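Local coordinates for protein inner kinetochore subunit cnp3 (Schizosaccharomyces pombe, PDB 6O2D) that helps build the inner kinetochore network on centromeric DNA, a platform for outer kinetochore assembly in chromosome segregation, and is represented here by its cupin domain, at residues Ala68-Met73 against Ala132-Tyr137; Asn18-Ser23 against Lys30-Arg35; His86-Phe91 against Thr138-Thr143. All blocks are in the same frame, centred on the assembly; numbering follows the deposited sequence.

Interaction 1 (Ala68-Met73 against Ala132-Tyr137); sequences AGVVEM and AVRLYY
Y137 O is met by two groups of the opposite strand. G69 N donates to it at 2.9 Å, and A68 CA lies 3.2 Å from the same Y137 O in a CA-H...O contact. The return bond runs from Y137 N to G69 O, also 2.9 Å, and completes a hydrogen-bonded antiparallel pair. V71 with L135 and M73 with V133 form further pairs of this kind. The Y137 ring turns back over the glycine, since a chi1 of 77° swings it across the neighbouring strand. G69 CA is 3.7 Å from the centroid of the Y137 ring, 29° off the ring normal, a CH-pi contact over the face. G69, having no side chain, lies directly under this face. V71 CG2 approaches the ring obliquely, 3.8 Å from Y137 CD2. The two strands are neighbours in the five-stranded antiparallel sheet of the cupin fold, with strand 66-73 between 55-62 and 133-140. On the face that carries Y137, selenomethionine M73 bends at its end and sets CE 3.7 Å from L135 CD1. I125 of strand 122-127 also packs on M73. The other face carries V70, E72, R134 and Y136. The planes of the E72 carboxylate and the R134 guanidinium are 89° apart. E72 OE1 is 4.0 Å from R134 NH1, a long salt bridge of charges only, as no N-H points at the oxygen. E72 OE2 has a stronger partner in K55. A68 CB meets the Y136 ring obliquely and lies 3.6 Å from Y136 OH. That hydroxyl is hydrogen-bonded to S90 OG of the second subunit.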
loop_
_atom_site.group_PDB
_atom_site.type_symbol
_atom_site.label_atom_id
_atom_site.label_comp_id
_atom_site.label_asym_id
_atom_site.label_seq_id
_atom_site.Cartn_x
_atom_site.Cartn_y
_atom_site.Cartn_z
ATOM N N ALA B 68 -4.429 -4.007 -4.326
ATOM C CA ALA B 68 -3.681 -4.456 -3.154
ATOM C C ALA B 68 -4.148 -5.838 -2.706
ATOM O O ALA B 68 -5.307 -6.220 -2.909
ATOM C CB ALA B 68 -3.800 -3.456 -2.000
ATOM N N GLY B 69 -3.240 -6.571 -2.070
ATOM C CA GLY B 69 -3.558 -7.912 -1.637
ATOM C C GLY B 69 -2.537 -8.465 -0.668
ATOM O O GLY B 69 -1.729 -7.728 -0.098
ATOM N N VAL B 70 -2.586 -9.788 -0.494
ATOM C CA VAL B 70 -1.697 -10.494 0.416
ATOM C C VAL B 70 -1.066 -11.669 -0.317
ATOM O O VAL B 70 -1.728 -12.361 -1.100
ATOM C CB VAL B 70 -2.439 -10.969 1.692
ATOM C CG1 VAL B 70 -3.719 -11.716 1.342
ATOM C CG2 VAL B 70 -1.533 -11.832 2.578
ATOM N N VAL B 71 0.232 -11.859 -0.077
ATOM C CA VAL B 71 1.005 -12.992 -0.566
ATOM C C VAL B 71 1.662 -13.643 0.643
ATOM O O VAL B 71 2.146 -12.942 1.541
ATOM C CB VAL B 71 2.075 -12.565 -1.607
ATOM C CG1 VAL B 71 3.106 -13.675 -1.844
ATOM C CG2 VAL B 71 1.430 -12.135 -2.911
ATOM N N GLU B 72 1.661 -14.985 0.665
ATOM C CA GLU B 72 2.385 -15.796 1.641
ATOM C C GLU B 72 3.371 -16.702 0.919
ATOM O O GLU B 72 3.073 -17.201 -0.166
ATOM C CB GLU B 72 1.472 -16.696 2.482
ATOM C CG GLU B 72 2.257 -17.492 3.502
ATOM C CD GLU B 72 1.432 -18.481 4.222
ATOM O OE1 GLU B 72 0.328 -18.093 4.656
ATOM O OE2 GLU B 72 1.871 -19.645 4.319
HETATM N N MSE B 73 4.529 -16.936 1.530
HETATM C CA MSE B 73 5.517 -17.825 0.934
HETATM C C MSE B 73 5.940 -18.901 1.923
HETATM O O MSE B 73 6.446 -18.600 3.008
HETATM C CB MSE B 73 6.710 -16.999 0.484
HETATM C CG MSE B 73 6.335 -16.184 -0.720
HETATM SE SE MSE B 73 7.827 -15.298 -1.524
HETATM C CE MSE B 73 8.093 -13.865 -0.241
ATOM N N ALA B 132 6.558 -19.494 7.443
ATOM C CA ALA B 132 6.057 -18.908 6.205
ATOM C C ALA B 132 6.065 -17.388 6.290
ATOM O O ALA B 132 5.821 -16.804 7.348
ATOM C CB ALA B 132 4.645 -19.409 5.884
ATOM N N VAL B 133 6.352 -16.741 5.170
ATOM C CA VAL B 133 6.369 -15.285 5.106
ATOM C C VAL B 133 5.028 -14.851 4.551
ATOM O O VAL B 133 4.463 -15.523 3.682
ATOM C CB VAL B 133 7.520 -14.763 4.229
ATOM C CG1 VAL B 133 7.361 -13.255 3.988
ATOM C CG2 VAL B 133 8.864 -15.101 4.868
ATOM N N ARG B 134 4.508 -13.740 5.058
ATOM C CA ARG B 134 3.204 -13.248 4.666
ATOM C C ARG B 134 3.448 -11.770 4.366
ATOM O O ARG B 134 4.070 -11.062 5.178
ATOM C CB ARG B 134 2.163 -13.455 5.784
ATOM C CG ARG B 134 0.929 -12.566 5.666
ATOM C CD ARG B 134 0.007 -12.541 6.908
ATOM N NE ARG B 134 -0.298 -13.818 7.574
ATOM C CZ ARG B 134 -1.007 -14.813 7.048
ATOM N NH1 ARG B 134 -1.443 -14.743 5.797
ATOM N NH2 ARG B 134 -1.224 -15.910 7.762
ATOM N N LEU B 135 3.006 -11.303 3.184
ATOM C CA LEU B 135 3.245 -9.921 2.774
ATOM C C LEU B 135 1.955 -9.226 2.389
ATOM O O LEU B 135 1.076 -9.823 1.769
ATOM C CB LEU B 135 4.200 -9.830 1.586
ATOM C CG LEU B 135 5.507 -10.602 1.536
ATOM C CD1 LEU B 135 5.889 -10.882 0.074
ATOM C CD2 LEU B 135 6.576 -9.812 2.260
ATOM N N TYR B 136 1.902 -7.933 2.690
ATOM C CA TYR B 136 0.883 -7.037 2.162
ATOM C C TYR B 136 1.458 -6.291 0.962
ATOM O O TYR B 136 2.458 -5.578 1.100
ATOM C CB TYR B 136 0.427 -6.055 3.242
ATOM C CG TYR B 136 -0.491 -4.985 2.722
ATOM C CD1 TYR B 136 -1.763 -5.306 2.271
ATOM C CD2 TYR B 136 -0.091 -3.659 2.671
ATOM C CE1 TYR B 136 -2.614 -4.342 1.798
ATOM C CE2 TYR B 136 -0.945 -2.680 2.191
ATOM C CZ TYR B 136 -2.201 -3.033 1.757
ATOM O OH TYR B 136 -3.059 -2.080 1.271
ATOM N N TYR B 137 0.841 -6.451 -0.207
ATOM C CA TYR B 137 1.352 -5.815 -1.416
ATOM C C TYR B 137 0.368 -4.785 -1.951
ATOM O O TYR B 137 -0.849 -4.907 -1.783
ATOM C CB TYR B 137 1.667 -6.845 -2.519
ATOM C CG TYR B 137 0.465 -7.395 -3.275
ATOM C CD1 TYR B 137 -0.086 -6.713 -4.358
ATOM C CD2 TYR B 137 -0.102 -8.614 -2.920
ATOM C CE1 TYR B 137 -1.188 -7.214 -5.044
ATOM C CE2 TYR B 137 -1.195 -9.133 -3.608
ATOM C CZ TYR B 137 -1.737 -8.426 -4.662
ATOM O OH TYR B 137 -2.824 -8.940 -5.341
#

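Interaction 2 (Asn18-Ser23 against Lys30-Arg35); sequences NCEVLS and KASEER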
loop_
_atom_site.group_PDB
_atom_site.type_symbol
_atom_site.label_atom_id
_atom_site.label_comp_id
_atom_site.label_asym_id
_atom_site.label_seq_id
_atom_site.Cartn_x
_atom_site.Cartn_y
_atom_site.Cartn_z
ATOM N N ASN B 18 -17.780 -5.235 5.583
ATOM C CA ASN B 18 -18.567 -4.614 4.533
ATOM C C ASN B 18 -19.057 -3.275 5.058
ATOM O O ASN B 18 -19.347 -3.120 6.248
ATOM C CB ASN B 18 -19.748 -5.487 4.103
ATOM C CG ASN B 18 -20.272 -5.117 2.730
ATOM O OD1 ASN B 18 -21.413 -4.671 2.586
ATOM N ND2 ASN B 18 -19.435 -5.286 1.711
ATOM N N CYS B 19 -19.161 -2.307 4.159
ATOM C CA CYS B 19 -19.487 -0.963 4.593
ATOM C C CYS B 19 -20.077 -0.211 3.415
ATOM O O CYS B 19 -19.712 -0.452 2.262
ATOM C CB CYS B 19 -18.224 -0.265 5.129
ATOM S SG CYS B 19 -18.303 1.533 5.336
ATOM N N GLU B 20 -20.977 0.718 3.712
ATOM C CA GLU B 20 -21.564 1.541 2.671
ATOM C C GLU B 20 -20.711 2.793 2.523
ATOM O O GLU B 20 -20.476 3.517 3.498
ATOM C CB GLU B 20 -23.014 1.905 2.982
ATOM C CG GLU B 20 -23.789 2.361 1.743
ATOM C CD GLU B 20 -25.097 3.053 2.079
ATOM O OE1 GLU B 20 -25.446 3.109 3.275
ATOM O OE2 GLU B 20 -25.773 3.549 1.151
ATOM N N VAL B 21 -20.238 3.038 1.309
ATOM C CA VAL B 21 -19.319 4.134 1.049
ATOM C C VAL B 21 -19.902 4.976 -0.067
ATOM O O VAL B 21 -20.658 4.484 -0.913
ATOM C CB VAL B 21 -17.895 3.654 0.665
ATOM C CG1 VAL B 21 -17.227 2.933 1.826
ATOM C CG2 VAL B 21 -17.932 2.767 -0.580
ATOM N N LEU B 22 -19.533 6.252 -0.075
ATOM C CA LEU B 22 -19.902 7.103 -1.190
ATOM C C LEU B 22 -19.097 6.691 -2.412
ATOM O O LEU B 22 -18.000 6.136 -2.300
ATOM C CB LEU B 22 -19.614 8.569 -0.865
ATOM C CG LEU B 22 -20.434 9.197 0.256
ATOM C CD1 LEU B 22 -19.980 10.612 0.521
ATOM C CD2 LEU B 22 -21.888 9.180 -0.142
ATOM N N SER B 23 -19.653 6.967 -3.586
ATOM C CA SER B 23 -19.180 6.348 -4.815
ATOM C C SER B 23 -18.190 7.211 -5.587
ATOM O O SER B 23 -17.600 6.723 -6.558
ATOM C CB SER B 23 -20.367 5.998 -5.720
ATOM O OG SER B 23 -20.807 4.681 -5.458
ATOM N N LYS B 30 -23.708 12.003 -4.331
ATOM C CA LYS B 30 -24.316 11.402 -3.155
ATOM C C LYS B 30 -24.671 9.936 -3.364
ATOM O O LYS B 30 -25.153 9.292 -2.427
ATOM C CB LYS B 30 -25.579 12.178 -2.755
ATOM C CG LYS B 30 -25.353 13.647 -2.418
ATOM C CD LYS B 30 -26.499 14.204 -1.572
ATOM C CE LYS B 30 -26.285 15.675 -1.227
ATOM N NZ LYS B 30 -27.572 16.400 -0.963
ATOM N N ALA B 31 -24.422 9.389 -4.552
ATOM C CA ALA B 31 -24.630 7.965 -4.766
ATOM C C ALA B 31 -23.698 7.158 -3.870
ATOM O O ALA B 31 -22.622 7.617 -3.479
ATOM C CB ALA B 31 -24.412 7.601 -6.235
ATOM N N SER B 32 -24.123 5.940 -3.542
ATOM C CA SER B 32 -23.444 5.141 -2.535
ATOM C C SER B 32 -23.474 3.678 -2.941
ATOM O O SER B 32 -24.238 3.270 -3.820
ATOM C CB SER B 32 -24.076 5.337 -1.151
ATOM O OG SER B 32 -25.329 4.677 -1.062
ATOM N N GLU B 33 -22.589 2.898 -2.326
ATOM C CA GLU B 33 -22.539 1.466 -2.580
ATOM C C GLU B 33 -22.062 0.743 -1.331
ATOM O O GLU B 33 -21.484 1.344 -0.423
ATOM C CB GLU B 33 -21.619 1.144 -3.760
ATOM C CG GLU B 33 -20.190 1.631 -3.529
ATOM C CD GLU B 33 -19.298 1.389 -4.720
ATOM O OE1 GLU B 33 -18.479 0.443 -4.671
ATOM O OE2 GLU B 33 -19.418 2.150 -5.703
ATOM N N GLU B 34 -22.286 -0.562 -1.312
ATOM C CA GLU B 34 -21.652 -1.442 -0.344
ATOM C C GLU B 34 -20.379 -1.991 -0.970
ATOM O O GLU B 34 -20.408 -2.492 -2.095
ATOM C CB GLU B 34 -22.599 -2.569 0.075
ATOM C CG GLU B 34 -23.621 -2.155 1.113
ATOM C CD GLU B 34 -24.864 -3.016 1.069
ATOM O OE1 GLU B 34 -25.949 -2.502 0.711
ATOM O OE2 GLU B 34 -24.753 -4.218 1.388
ATOM N N ARG B 35 -19.272 -1.892 -0.245
ATOM C CA ARG B 35 -18.005 -2.434 -0.703
ATOM C C ARG B 35 -17.208 -2.945 0.488
ATOM O O ARG B 35 -17.265 -2.378 1.583
ATOM C CB ARG B 35 -17.226 -1.347 -1.472
ATOM C CG ARG B 35 -15.779 -1.653 -1.816
ATOM C CD ARG B 35 -15.142 -0.470 -2.540
ATOM N NE ARG B 35 -13.791 -0.784 -2.996
ATOM C CZ ARG B 35 -13.021 0.036 -3.711
ATOM N NH1 ARG B 35 -13.464 1.240 -4.068
ATOM N NH2 ARG B 35 -11.805 -0.354 -4.075
#
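A beta hairpin of strands 16-22 and 32-40 holds this contact, with C19 facing R35 and V21 facing E33 in hydrogen-bonded pairs. It lies at the surface of the chain, far from its centre. V21 N donates to E33 O at 2.7 Å, and E33 N returns a bond to V21 O at 2.9 Å. R35 N reaches C19 O at 2.9 Å. Past the last strand residue, S23 N donates to A31 O at 3.0 Å, so backbone pairing goes on beyond L22. Two serine hydroxyls add bonds to carboxylates. S32 OG donates to E20 OE2 at 2.5 Å, meeting that oxygen on its anti side, 22° out of the carboxylate plane. E33 turns its CG in over its own backbone (chi1 59°), and the extended chain beyond it carries the carboxylate to S23. There S23 OG donates to the anti lone pair of E33 OE2 at 2.9 Å. On the way, E33 CG passes 3.9 Å from V21 CG2. Replacing E33 by an alanine would probably leave the S23 hydroxyl without this acceptor and take away the CG that packs on V21 CG2. The second subunit reaches this hairpin too: its N121 bonds to L22 N and its N103 to E20 O. The extended R35 chain carries its guanidinium to a salt bridge with E62. E20 and E34 share one face, with E20 OE2 and E34 OE1 6.1 Å apart; E33 points to the other face. The hydroxyl donors of S32 and S23 are likely to ease the charge on E20 and E33.

Interaction 3 (His86-Phe91 against Thr138-Thr143); sequences HNIMSF and THATDT
With T141 OG1 turned opposite its backbone N (chi1 179°) and H86 CG flanked by its own N and C atoms (chi1 52°), the hydroxyl comes to the edge of the imidazole. T141 OG1 donates to H86 O at 2.9 Å, from above the carbonyl plane, 39° out of it. T141 OG1 also lies at the edge of the H86 ring, in its plane, 3.8 Å from H86 CD2. N87 OD1 comes to 3.5 Å from T141 CB, and N87 ND2 lies over one face of the H86 ring. Further along, strands 88-95 and 133-140 of the cupin sheet pair antiparallel. I88 N bonds to A140 O at 2.9 Å and S90 N to T138 O at 2.7 Å. I88 CG2 packs on A140 CB at 4.0 Å. Strand 133-140 then leads into helix 143-149, where D142 is the N-cap and OD1 accepts from E145 N. T143 OG1 meets D142 and T143 of the second subunit. The T141 hydroxyl, which donates to H86 O, is also hydrogen-bonded to N146, so it joins the H86 backbone to helix 143-149.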
loop_
_atom_site.group_PDB
_atom_site.type_symbol
_atom_site.label_atom_id
_atom_site.label_comp_id
_atom_site.label_asym_id
_atom_site.label_seq_id
_atom_site.Cartn_x
_atom_site.Cartn_y
_atom_site.Cartn_z
ATOM N N HIS B 86 5.015 -1.195 -15.910
ATOM C CA HIS B 86 4.432 0.121 -15.696
ATOM C C HIS B 86 3.842 0.295 -14.302
ATOM O O HIS B 86 3.187 1.310 -14.046
ATOM C CB HIS B 86 3.346 0.362 -16.740
ATOM C CG HIS B 86 2.343 -0.746 -16.806
ATOM N ND1 HIS B 86 2.591 -1.934 -17.460
ATOM C CD2 HIS B 86 1.110 -0.866 -16.262
ATOM C CE1 HIS B 86 1.544 -2.730 -17.334
ATOM N NE2 HIS B 86 0.631 -2.104 -16.613
ATOM N N ASN B 87 4.038 -0.670 -13.407
ATOM C CA ASN B 87 3.525 -0.592 -12.049
ATOM C C ASN B 87 4.664 -0.356 -11.073
ATOM O O ASN B 87 5.762 -0.895 -11.245
ATOM C CB ASN B 87 2.787 -1.869 -11.642
ATOM C CG ASN B 87 1.621 -2.167 -12.528
ATOM O OD1 ASN B 87 0.652 -1.415 -12.564
ATOM N ND2 ASN B 87 1.698 -3.273 -13.249
ATOM N N ILE B 88 4.405 0.464 -10.060
ATOM C CA ILE B 88 5.272 0.538 -8.892
ATOM C C ILE B 88 4.739 -0.464 -7.872
ATOM O O ILE B 88 3.548 -0.453 -7.547
ATOM C CB ILE B 88 5.334 1.961 -8.314
ATOM C CG1 ILE B 88 6.071 1.964 -6.971
ATOM C CG2 ILE B 88 3.947 2.552 -8.161
ATOM C CD1 ILE B 88 6.744 3.288 -6.642
HETATM N N MSE B 89 5.603 -1.371 -7.423
HETATM C CA MSE B 89 5.246 -2.366 -6.422
HETATM C C MSE B 89 5.584 -1.864 -5.040
HETATM O O MSE B 89 6.585 -1.171 -4.861
HETATM C CB MSE B 89 5.978 -3.695 -6.650
HETATM C CG MSE B 89 6.217 -4.074 -8.091
HETATM SE SE MSE B 89 4.712 -5.053 -8.817
HETATM C CE MSE B 89 4.711 -6.616 -7.650
ATOM N N SER B 90 4.748 -2.230 -4.069
ATOM C CA SER B 90 5.028 -2.026 -2.657
ATOM C C SER B 90 4.823 -3.338 -1.917
ATOM O O SER B 90 3.930 -4.121 -2.256
ATOM C CB SER B 90 4.120 -0.950 -2.051
ATOM O OG SER B 90 4.759 -0.280 -0.985
ATOM N N PHE B 91 5.683 -3.599 -0.938
ATOM C CA PHE B 91 5.575 -4.792 -0.112
ATOM C C PHE B 91 5.805 -4.395 1.333
ATOM O O PHE B 91 6.751 -3.656 1.623
ATOM C CB PHE B 91 6.576 -5.867 -0.535
ATOM C CG PHE B 91 6.299 -6.440 -1.887
ATOM C CD1 PHE B 91 5.349 -7.434 -2.049
ATOM C CD2 PHE B 91 6.978 -5.982 -3.000
ATOM C CE1 PHE B 91 5.090 -7.964 -3.296
ATOM C CE2 PHE B 91 6.719 -6.508 -4.241
ATOM C CZ PHE B 91 5.773 -7.502 -4.388
ATOM N N THR B 138 0.917 -3.764 -2.601
ATOM C CA THR B 138 0.144 -2.826 -3.396
ATOM C C THR B 138 0.901 -2.606 -4.694
ATOM O O THR B 138 2.134 -2.562 -4.694
ATOM C CB THR B 138 -0.077 -1.484 -2.667
ATOM O OG1 THR B 138 1.140 -0.737 -2.649
ATOM C CG2 THR B 138 -0.527 -1.710 -1.217
ATOM N N HIS B 139 0.171 -2.476 -5.797
ATOM C CA HIS B 139 0.761 -1.967 -7.023
ATOM C C HIS B 139 -0.120 -0.864 -7.585
ATOM O O HIS B 139 -1.333 -0.835 -7.358
ATOM C CB HIS B 139 1.012 -3.066 -8.080
ATOM C CG HIS B 139 -0.214 -3.789 -8.531
ATOM N ND1 HIS B 139 -0.549 -5.042 -8.065
ATOM C CD2 HIS B 139 -1.162 -3.459 -9.440
ATOM C CE1 HIS B 139 -1.667 -5.442 -8.645
ATOM N NE2 HIS B 139 -2.060 -4.499 -9.483
ATOM N N ALA B 140 0.534 0.107 -8.220
ATOM C CA ALA B 140 -0.114 1.308 -8.716
ATOM C C ALA B 140 0.548 1.723 -10.022
ATOM O O ALA B 140 1.709 1.400 -10.285
ATOM C CB ALA B 140 -0.052 2.445 -7.686
ATOM N N THR B 141 -0.199 2.461 -10.835
ATOM C CA THR B 141 0.321 2.919 -12.111
ATOM C C THR B 141 -0.265 4.291 -12.414
ATOM O O THR B 141 -1.303 4.681 -11.871
ATOM C CB THR B 141 0.017 1.917 -13.233
ATOM O OG1 THR B 141 0.516 2.417 -14.482
ATOM C CG2 THR B 141 -1.486 1.657 -13.329
ATOM N N ASP B 142 0.431 5.027 -13.276
ATOM C CA ASP B 142 0.057 6.394 -13.633
ATOM C C ASP B 142 -0.796 6.343 -14.894
ATOM O O ASP B 142 -0.277 6.233 -16.006
ATOM C CB ASP B 142 1.302 7.250 -13.829
ATOM C CG ASP B 142 0.998 8.731 -13.825
ATOM O OD1 ASP B 142 0.201 9.189 -14.673
ATOM O OD2 ASP B 142 1.557 9.438 -12.963
ATOM N N THR B 143 -2.116 6.438 -14.718
ATOM C CA THR B 143 -3.039 6.209 -15.824
ATOM C C THR B 143 -2.898 7.274 -16.902
ATOM O O THR B 143 -3.015 6.972 -18.095
ATOM C CB THR B 143 -4.471 6.160 -15.303
ATOM O OG1 THR B 143 -4.775 7.386 -14.624
ATOM C CG2 THR B 143 -4.629 5.000 -14.329
#

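From the N terminus, interaction 2 comes first. It closes the short loop between strands 16-22 and 32-40 and is complete before either of the others opens. Interactions 1 and 3 then cross: 68-73 and 86-91 come in turn, and their partners 132-137 and 138-143 follow in the same order. Each closes a long loop made largely of strands. Both use strand 133-140, which is thereby flanked by 66-73 on one side and 88-95 on the other. The two contacts touch, with Y137 and L135 packing on F91. Interaction 2 stays apart, about 25 to 27 Å from the others between centres, but like them it reaches the second subunit.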